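Local coordinates for protein predicted metal-dependent phosphohydrolase (Magnetospirillum magnetotacticum MS-1, PDB 3KH1) that probably acts as a metal-dependent phosphohydrolase of the HD-domain superfamily, perhaps removing phosphate from deoxynucleoside 5'-monophosphates, at residues Glu7-Ala12 with Pro112-Ala117; Lys24-Gln29 with Glu39-His44; Ile65-Arg70 with Thr131-Phe136. One frame throughout, in Å; residues are numbered along the deposited sequence.

Contact 1 (Glu7-Ala12 with Pro112-Ala117); sequences ESRLAA and PPDQAA
Arg9 meets Asp114 end-on, giving one nitrogen to each carboxylate oxygen. The bond from Arg9 NH1 to Asp114 OD1 is 2.8 Å long, almost straight at 170° and close to the guanidinium plane. Its companion from Arg9 NH2 to Asp114 OD2, at 3.1 Å, is more bent; both oxygens are met on their syn sides, OD1 well out of the carboxylate plane. The two flat groups are twisted 49° apart, consistent with one straight bond and one bent one. Pro112 CG lies over one face of the guanidinium and also touches the aliphatic stem at Arg9 CG, 3.9 Å away, while Pro112 CB comes within 3.5 Å of Arg9 NH1. An arginine suits this place because its stem can lie against a proline ring while its end pairs with an acid. With CG anti to the backbone N (chi1 173°), the extended chain carries the guanidinium across to Asp114. Ala12, one turn further on, is small enough to bring its CB within 4.0 Å of Pro112 CD.

Asp114 stands in the first turn of its helix, where an acid would be expected to interact favourably with the helix dipole. Arg9 NE pairs with Glu57 of the second subunit, so a leucine in place of Arg9 would probably leave both Asp114 and that glutamate without their basic mate. Gln115 binds Gln13 through OE1 and Leu54 O of the second subunit through NE2.

The contact thus joins the start of helix 8-19 to the start of helix 113-128, with Pro112 at the N-cap position; Tyr58 of the second subunit packs on Arg9.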
# COMPACT_ATOMS: atom_id res chain seq x y z
N GLU A 7 -27.14 -1.82 -8.87
CA GLU A 7 -26.09 -1.64 -7.90
C GLU A 7 -25.07 -2.79 -7.90
O GLU A 7 -24.17 -2.81 -7.05
CB GLU A 7 -26.72 -1.49 -6.54
CG GLU A 7 -27.49 -0.21 -6.33
CD GLU A 7 -26.61 1.01 -6.17
OE1 GLU A 7 -25.44 0.90 -5.70
OE2 GLU A 7 -27.14 2.08 -6.54
N SER A 8 -25.21 -3.73 -8.84
CA SER A 8 -24.40 -4.96 -8.84
C SER A 8 -22.92 -4.68 -9.02
O SER A 8 -22.10 -5.27 -8.34
CB SER A 8 -24.86 -5.90 -9.96
OG SER A 8 -26.17 -6.35 -9.73
N ARG A 9 -22.60 -3.79 -9.94
CA ARG A 9 -21.19 -3.55 -10.23
C ARG A 9 -20.47 -2.99 -9.01
O ARG A 9 -19.40 -3.48 -8.63
CB ARG A 9 -21.07 -2.61 -11.44
CG ARG A 9 -19.64 -2.16 -11.73
CD ARG A 9 -19.59 -1.33 -13.00
NE ARG A 9 -18.23 -0.90 -13.27
CZ ARG A 9 -17.31 -1.65 -13.87
NH1 ARG A 9 -17.59 -2.85 -14.34
NH2 ARG A 9 -16.07 -1.20 -14.03
N LEU A 10 -21.04 -1.96 -8.40
CA LEU A 10 -20.41 -1.31 -7.24
C LEU A 10 -20.38 -2.34 -6.09
O LEU A 10 -19.40 -2.38 -5.35
CB LEU A 10 -21.15 -0.02 -6.88
CG LEU A 10 -20.53 0.76 -5.72
CD1 LEU A 10 -19.04 1.10 -5.93
CD2 LEU A 10 -21.38 2.01 -5.48
N ALA A 11 -21.43 -3.14 -5.90
CA ALA A 11 -21.39 -4.11 -4.81
C ALA A 11 -20.26 -5.13 -5.01
O ALA A 11 -19.61 -5.51 -4.03
CB ALA A 11 -22.72 -4.83 -4.70
N ALA A 12 -20.02 -5.54 -6.25
CA ALA A 12 -18.95 -6.48 -6.55
C ALA A 12 -17.61 -5.83 -6.24
O ALA A 12 -16.74 -6.42 -5.56
CB ALA A 12 -19.02 -6.96 -8.01
N PRO A 112 -16.28 -7.08 -10.87
CA PRO A 112 -17.04 -7.18 -12.10
C PRO A 112 -16.18 -7.81 -13.21
O PRO A 112 -14.96 -7.68 -13.17
CB PRO A 112 -17.39 -5.74 -12.46
CG PRO A 112 -16.98 -4.93 -11.35
CD PRO A 112 -16.14 -5.69 -10.41
N PRO A 113 -16.80 -8.48 -14.20
CA PRO A 113 -16.00 -9.20 -15.20
C PRO A 113 -14.89 -8.42 -15.90
O PRO A 113 -13.83 -9.00 -16.14
CB PRO A 113 -17.05 -9.65 -16.22
CG PRO A 113 -18.26 -9.85 -15.38
CD PRO A 113 -18.24 -8.78 -14.32
N ASP A 114 -15.12 -7.16 -16.26
CA ASP A 114 -14.10 -6.37 -16.93
C ASP A 114 -12.85 -6.20 -16.04
O ASP A 114 -11.73 -6.42 -16.47
CB ASP A 114 -14.64 -5.02 -17.44
CG ASP A 114 -15.10 -4.09 -16.31
OD1 ASP A 114 -15.65 -4.56 -15.31
OD2 ASP A 114 -14.93 -2.87 -16.42
N GLN A 115 -13.07 -5.89 -14.78
CA GLN A 115 -11.98 -5.71 -13.88
C GLN A 115 -11.38 -7.02 -13.41
O GLN A 115 -10.17 -7.10 -13.19
CB GLN A 115 -12.43 -4.88 -12.67
CG GLN A 115 -12.64 -3.40 -12.95
CD GLN A 115 -13.05 -2.65 -11.74
OE1 GLN A 115 -14.02 -3.03 -11.06
NE2 GLN A 115 -12.35 -1.55 -11.45
N ALA A 116 -12.20 -8.07 -13.31
CA ALA A 116 -11.65 -9.41 -12.98
C ALA A 116 -10.58 -9.78 -14.01
O ALA A 116 -9.48 -10.25 -13.67
CB ALA A 116 -12.75 -10.50 -12.95
N ALA A 117 -10.91 -9.59 -15.30
CA ALA A 117 -9.98 -9.90 -16.37
C ALA A 117 -8.79 -8.93 -16.34
O ALA A 117 -7.65 -9.34 -16.50
CB ALA A 117 -10.69 -9.88 -17.77

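Contact 2 (Lys24-Gln29 with Glu39-His44); sequences KTILRQ and ENDAEH
An antiparallel bridge between Leu27 and Asn40, a non-hydrogen-bonded pair, runs into the capping box that starts helix 41-54 of the HD domain. Backbone bonds flank the bridge: Arg28 N to Glu39 O, 2.9 Å, and Asp41 N to Ile26 O, 2.8 Å. Asn40, the N-cap, accepts from Glu43 N through OD1, and Glu43 OE2 accepts in return from Asn40 N. Ala42 CB lies 3.6 Å from Lys24 CG, a close approach that suits a small side chain.

Arg28 bends at chi3 (49°), laying its guanidinium flat on the His44 ring with centres 3.4 Å apart and planes at 14°. Arg28 NE reaches Glu39 OE1 at 3.1 Å, well out of the guanidinium plane, while a water accepts from Arg28 NH1 and may donate to Asp41 OD1. His44 ND1 gives its proton to the same Glu39 OE1 at 2.8 Å, from the same carboxylate face.

A bound calcium ion lies about 5 Å from the Arg28 side chain, and His44 NE2 bonds to Asp141. Glu39 holds an arginine and a histidine through one oxygen, and Gln144 and Lys24 of the second subunit through the other, a network that probably fixes how the carboxylate and the His44 ring are turned.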
# COMPACT_ATOMS: atom_id res chain seq x y z
N LYS A 24 -3.29 -8.30 4.68
CA LYS A 24 -2.58 -7.78 5.84
C LYS A 24 -2.11 -8.88 6.79
O LYS A 24 -1.18 -8.63 7.55
CB LYS A 24 -3.48 -6.78 6.59
CG LYS A 24 -3.81 -5.52 5.73
CD LYS A 24 -4.94 -4.69 6.31
CE LYS A 24 -5.39 -3.61 5.34
NZ LYS A 24 -6.60 -2.86 5.85
N THR A 25 -2.69 -10.06 6.68
CA THR A 25 -2.41 -11.18 7.55
C THR A 25 -1.38 -12.15 6.96
O THR A 25 -1.02 -13.12 7.60
CB THR A 25 -3.74 -12.02 7.87
OG1 THR A 25 -4.17 -12.70 6.69
CG2 THR A 25 -4.83 -11.17 8.30
N ILE A 26 -0.91 -11.90 5.73
CA ILE A 26 0.04 -12.81 5.04
C ILE A 26 1.44 -12.30 5.32
O ILE A 26 1.82 -11.16 4.95
CB ILE A 26 -0.22 -12.89 3.55
CG1 ILE A 26 -1.66 -13.28 3.24
CG2 ILE A 26 0.79 -13.87 2.87
CD1 ILE A 26 -2.09 -14.64 3.79
N LEU A 27 2.24 -13.11 5.98
CA LEU A 27 3.59 -12.71 6.44
C LEU A 27 4.73 -13.22 5.56
O LEU A 27 4.73 -14.35 5.08
CB LEU A 27 3.83 -13.18 7.87
CG LEU A 27 2.77 -12.63 8.85
CD1 LEU A 27 2.95 -13.08 10.26
CD2 LEU A 27 2.67 -11.07 8.76
N ARG A 28 5.69 -12.35 5.35
CA ARG A 28 6.90 -12.62 4.61
C ARG A 28 8.03 -12.99 5.57
O ARG A 28 7.89 -12.88 6.79
CB ARG A 28 7.29 -11.35 3.84
CG ARG A 28 6.29 -10.98 2.78
CD ARG A 28 6.45 -9.59 2.22
NE ARG A 28 7.80 -9.31 1.83
CZ ARG A 28 8.43 -9.63 0.74
NH1 ARG A 28 7.77 -10.12 -0.28
NH2 ARG A 28 9.74 -9.30 0.62
N GLN A 29 9.19 -13.37 5.03
CA GLN A 29 10.39 -13.57 5.87
C GLN A 29 11.23 -12.32 6.06
O GLN A 29 12.05 -12.26 7.00
CB GLN A 29 11.26 -14.68 5.30
CG GLN A 29 10.61 -16.01 5.40
CD GLN A 29 10.31 -16.37 6.85
OE1 GLN A 29 11.24 -16.47 7.67
NE2 GLN A 29 9.02 -16.56 7.17
N GLU A 39 7.60 -8.48 8.04
CA GLU A 39 6.75 -7.68 7.18
C GLU A 39 5.56 -8.45 6.65
O GLU A 39 5.69 -9.65 6.34
CB GLU A 39 7.62 -7.21 5.98
CG GLU A 39 7.06 -6.14 5.19
CD GLU A 39 7.93 -5.78 4.00
OE1 GLU A 39 8.42 -6.68 3.25
OE2 GLU A 39 7.99 -4.60 3.76
N ASN A 40 4.39 -7.82 6.56
CA ASN A 40 3.26 -8.41 5.91
C ASN A 40 3.14 -7.99 4.44
O ASN A 40 3.76 -7.02 3.99
CB ASN A 40 1.95 -8.24 6.73
CG ASN A 40 1.35 -6.86 6.63
OD1 ASN A 40 1.02 -6.37 5.52
ND2 ASN A 40 1.11 -6.23 7.78
N ASP A 41 2.34 -8.72 3.66
CA ASP A 41 2.25 -8.46 2.24
C ASP A 41 1.66 -7.09 1.93
O ASP A 41 2.02 -6.49 0.92
CB ASP A 41 1.40 -9.53 1.53
CG ASP A 41 2.16 -10.75 1.15
OD1 ASP A 41 3.36 -10.89 1.45
OD2 ASP A 41 1.50 -11.60 0.49
N ALA A 42 0.67 -6.64 2.70
CA ALA A 42 0.03 -5.34 2.42
C ALA A 42 1.04 -4.22 2.64
O ALA A 42 1.17 -3.33 1.80
CB ALA A 42 -1.22 -5.14 3.29
N GLU A 43 1.75 -4.23 3.76
CA GLU A 43 2.70 -3.14 4.02
C GLU A 43 3.91 -3.24 3.08
O GLU A 43 4.45 -2.22 2.70
CB GLU A 43 3.09 -3.06 5.43
CG GLU A 43 3.83 -4.18 5.86
CD GLU A 43 3.91 -4.36 7.47
OE1 GLU A 43 3.35 -3.60 8.30
OE2 GLU A 43 4.52 -5.30 7.82
N HIS A 44 4.24 -4.45 2.60
CA HIS A 44 5.28 -4.62 1.57
C HIS A 44 4.85 -3.95 0.28
O HIS A 44 5.64 -3.18 -0.30
CB HIS A 44 5.57 -6.11 1.33
CG HIS A 44 6.59 -6.37 0.28
ND1 HIS A 44 7.95 -6.25 0.54
CD2 HIS A 44 6.48 -6.66 -1.04
CE1 HIS A 44 8.62 -6.54 -0.57
NE2 HIS A 44 7.75 -6.74 -1.55
O HOH W 1 5.19 -11.26 -0.59

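Contact 3 (Ile65-Arg70 with Thr131-Phe136); sequences IGRVAR and TADARF
Val68 and Asp133 sit at the closest backbone approach of two helices in the mostly helical HD domain, 65-74 and 132-151. Their short segments pass 9.3 Å apart at the axes, with a crossing angle of -59°.

The tight part centres on buried Val68 and Phe136. Val68 CG2 rests 3.6 Å from the backbone O of Asp133 and also touches that residue's CB, while Val68 CG1 approaches Phe136 CD2 at 4.1 Å. A valine suits the spot because its two methyls diverge, one to the neighbouring backbone and one to the aromatic ring. Phe136 has CG anti to its own backbone nitrogen (chi1 -169°), a rotamer that swings the ring along the interface to meet the other helix. Ile65 may add its CD1 beside Phe136 CE2, but it is modelled in two conformers and this touch is doubtful. Phe53 and Ala52 of helix 41-54 pack against Ile65 and Val68 respectively, extending this apolar layer.

The other side is polar and more open. Arg67, partly exposed, crosses Asp133 at about a right angle and is joined to it by a single salt-bridging hydrogen bond, with no second nitrogen taking part. Arginine fits such a border, its long chain passing across the carboxylate, with Arg67 CD 3.3 Å from Asp133 OD2, before its charged end turns to a further partner: Arg67 NH2 pairs with Glu125 of helix 113-128. The same glutamate binds Thr131 OG1. That hydroxyl also caps the helix, Thr131 OG1 accepting from Ala134 N at 3.2 Å, a task for which threonine is well suited at an N-cap.

Asp133, itself buried, has both oxygens engaged: OD1 takes the backbone N of Gln64, and Asp133 OD2 receives Arg67 NH1 on its anti lone pair at 2.8 Å.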
# COMPACT_ATOMS: atom_id res chain seq x y z
N ILE A 65 4.46 4.92 -14.76
CA ILE A 65 4.72 4.75 -13.34
C ILE A 65 3.43 4.50 -12.54
O ILE A 65 3.44 3.73 -11.60
CB ILE A 65 5.53 5.95 -12.78
CG1 ILE A 65 6.96 5.94 -13.37
CG2 ILE A 65 5.47 6.01 -11.24
CD1 ILE A 65 7.85 4.80 -12.86
N GLY A 66 2.32 5.14 -12.88
CA GLY A 66 1.07 4.89 -12.20
C GLY A 66 0.58 3.47 -12.38
O GLY A 66 -0.00 2.86 -11.49
N ARG A 67 0.84 2.93 -13.57
CA ARG A 67 0.50 1.56 -13.86
C ARG A 67 1.40 0.58 -13.11
O ARG A 67 0.91 -0.43 -12.60
CB ARG A 67 0.53 1.33 -15.37
CG ARG A 67 0.06 -0.04 -15.81
CD ARG A 67 -0.21 -0.10 -17.32
NE ARG A 67 -0.82 -1.34 -17.76
CZ ARG A 67 -0.14 -2.46 -17.93
NH1 ARG A 67 1.19 -2.49 -17.70
NH2 ARG A 67 -0.79 -3.54 -18.32
N VAL A 68 2.68 0.89 -13.03
CA VAL A 68 3.59 0.13 -12.16
C VAL A 68 3.08 0.12 -10.72
O VAL A 68 3.05 -0.93 -10.06
CB VAL A 68 5.04 0.68 -12.24
CG1 VAL A 68 5.93 0.09 -11.13
CG2 VAL A 68 5.62 0.37 -13.65
N ALA A 69 2.64 1.29 -10.23
CA ALA A 69 2.13 1.40 -8.87
C ALA A 69 0.93 0.49 -8.71
O ALA A 69 0.84 -0.25 -7.73
CB ALA A 69 1.79 2.85 -8.50
N ARG A 70 -0.01 0.56 -9.63
CA ARG A 70 -1.23 -0.28 -9.55
C ARG A 70 -0.88 -1.75 -9.55
O ARG A 70 -1.36 -2.54 -8.74
CB ARG A 70 -2.18 0.05 -10.70
CG ARG A 70 -3.43 -0.76 -10.75
CD ARG A 70 -4.41 -0.33 -11.76
NE ARG A 70 -3.99 -0.51 -13.15
CZ ARG A 70 -3.60 0.46 -13.98
NH1 ARG A 70 -3.28 1.66 -13.52
NH2 ARG A 70 -3.43 0.21 -15.26
N THR A 131 7.25 -7.28 -19.77
CA THR A 131 6.99 -5.93 -20.27
C THR A 131 7.84 -4.89 -19.52
O THR A 131 8.42 -5.17 -18.48
CB THR A 131 5.50 -5.55 -20.12
OG1 THR A 131 5.19 -5.52 -18.71
CG2 THR A 131 4.55 -6.56 -20.83
N ALA A 132 7.92 -3.68 -20.06
CA ALA A 132 8.67 -2.61 -19.41
C ALA A 132 8.13 -2.36 -18.01
O ALA A 132 8.91 -2.24 -17.06
CB ALA A 132 8.66 -1.29 -20.28
N ASP A 133 6.82 -2.23 -17.88
CA ASP A 133 6.24 -1.99 -16.58
C ASP A 133 6.57 -3.13 -15.59
O ASP A 133 6.87 -2.88 -14.43
CB ASP A 133 4.71 -1.81 -16.68
CG ASP A 133 4.30 -0.46 -17.29
OD1 ASP A 133 5.13 0.46 -17.48
OD2 ASP A 133 3.08 -0.40 -17.56
N ALA A 134 6.43 -4.38 -16.04
CA ALA A 134 6.67 -5.51 -15.17
C ALA A 134 8.13 -5.59 -14.75
O ALA A 134 8.40 -5.97 -13.61
CB ALA A 134 6.20 -6.84 -15.85
N ARG A 135 9.07 -5.27 -15.63
CA ARG A 135 10.46 -5.30 -15.28
C ARG A 135 10.81 -4.25 -14.22
O ARG A 135 11.58 -4.53 -13.29
CB ARG A 135 11.40 -5.14 -16.48
CG ARG A 135 11.47 -6.40 -17.34
CD ARG A 135 12.46 -6.29 -18.46
NE ARG A 135 11.80 -5.79 -19.63
CZ ARG A 135 11.91 -4.56 -20.13
NH1 ARG A 135 12.65 -3.62 -19.54
NH2 ARG A 135 11.22 -4.28 -21.24
N PHE A 136 10.24 -3.06 -14.33
CA PHE A 136 10.52 -2.03 -13.33
C PHE A 136 9.85 -2.41 -11.99
O PHE A 136 10.46 -2.32 -10.96
CB PHE A 136 10.10 -0.65 -13.82
CG PHE A 136 10.61 0.46 -12.97
CD1 PHE A 136 11.97 0.71 -12.85
CD2 PHE A 136 9.72 1.29 -12.27
CE1 PHE A 136 12.41 1.71 -12.03
CE2 PHE A 136 10.17 2.33 -11.45
CZ PHE A 136 11.50 2.53 -11.35

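Along the chain, contact 1 joins the earliest segment to helix 113-128, so its span encloses contact 2 entirely and overlaps that of contact 3. Contact 2 closes before contact 3 opens. Contacts 1 and 2 have centres 26 Å apart, contacts 1 and 3 24 Å, and contacts 2 and 3 21 Å; none touches another, and the last two lie on opposite sides of the chain's centre. Helix 41-54 leads from contact 2 towards helix 65-74 of contact 3, and helix 113-128 of contact 1 precedes helix 132-151. Contacts 1 and 2 bond to the second subunit, whereas contact 3 meets it only through Arg70; all four segments of contacts 2 and 3 fall in the HD domain range.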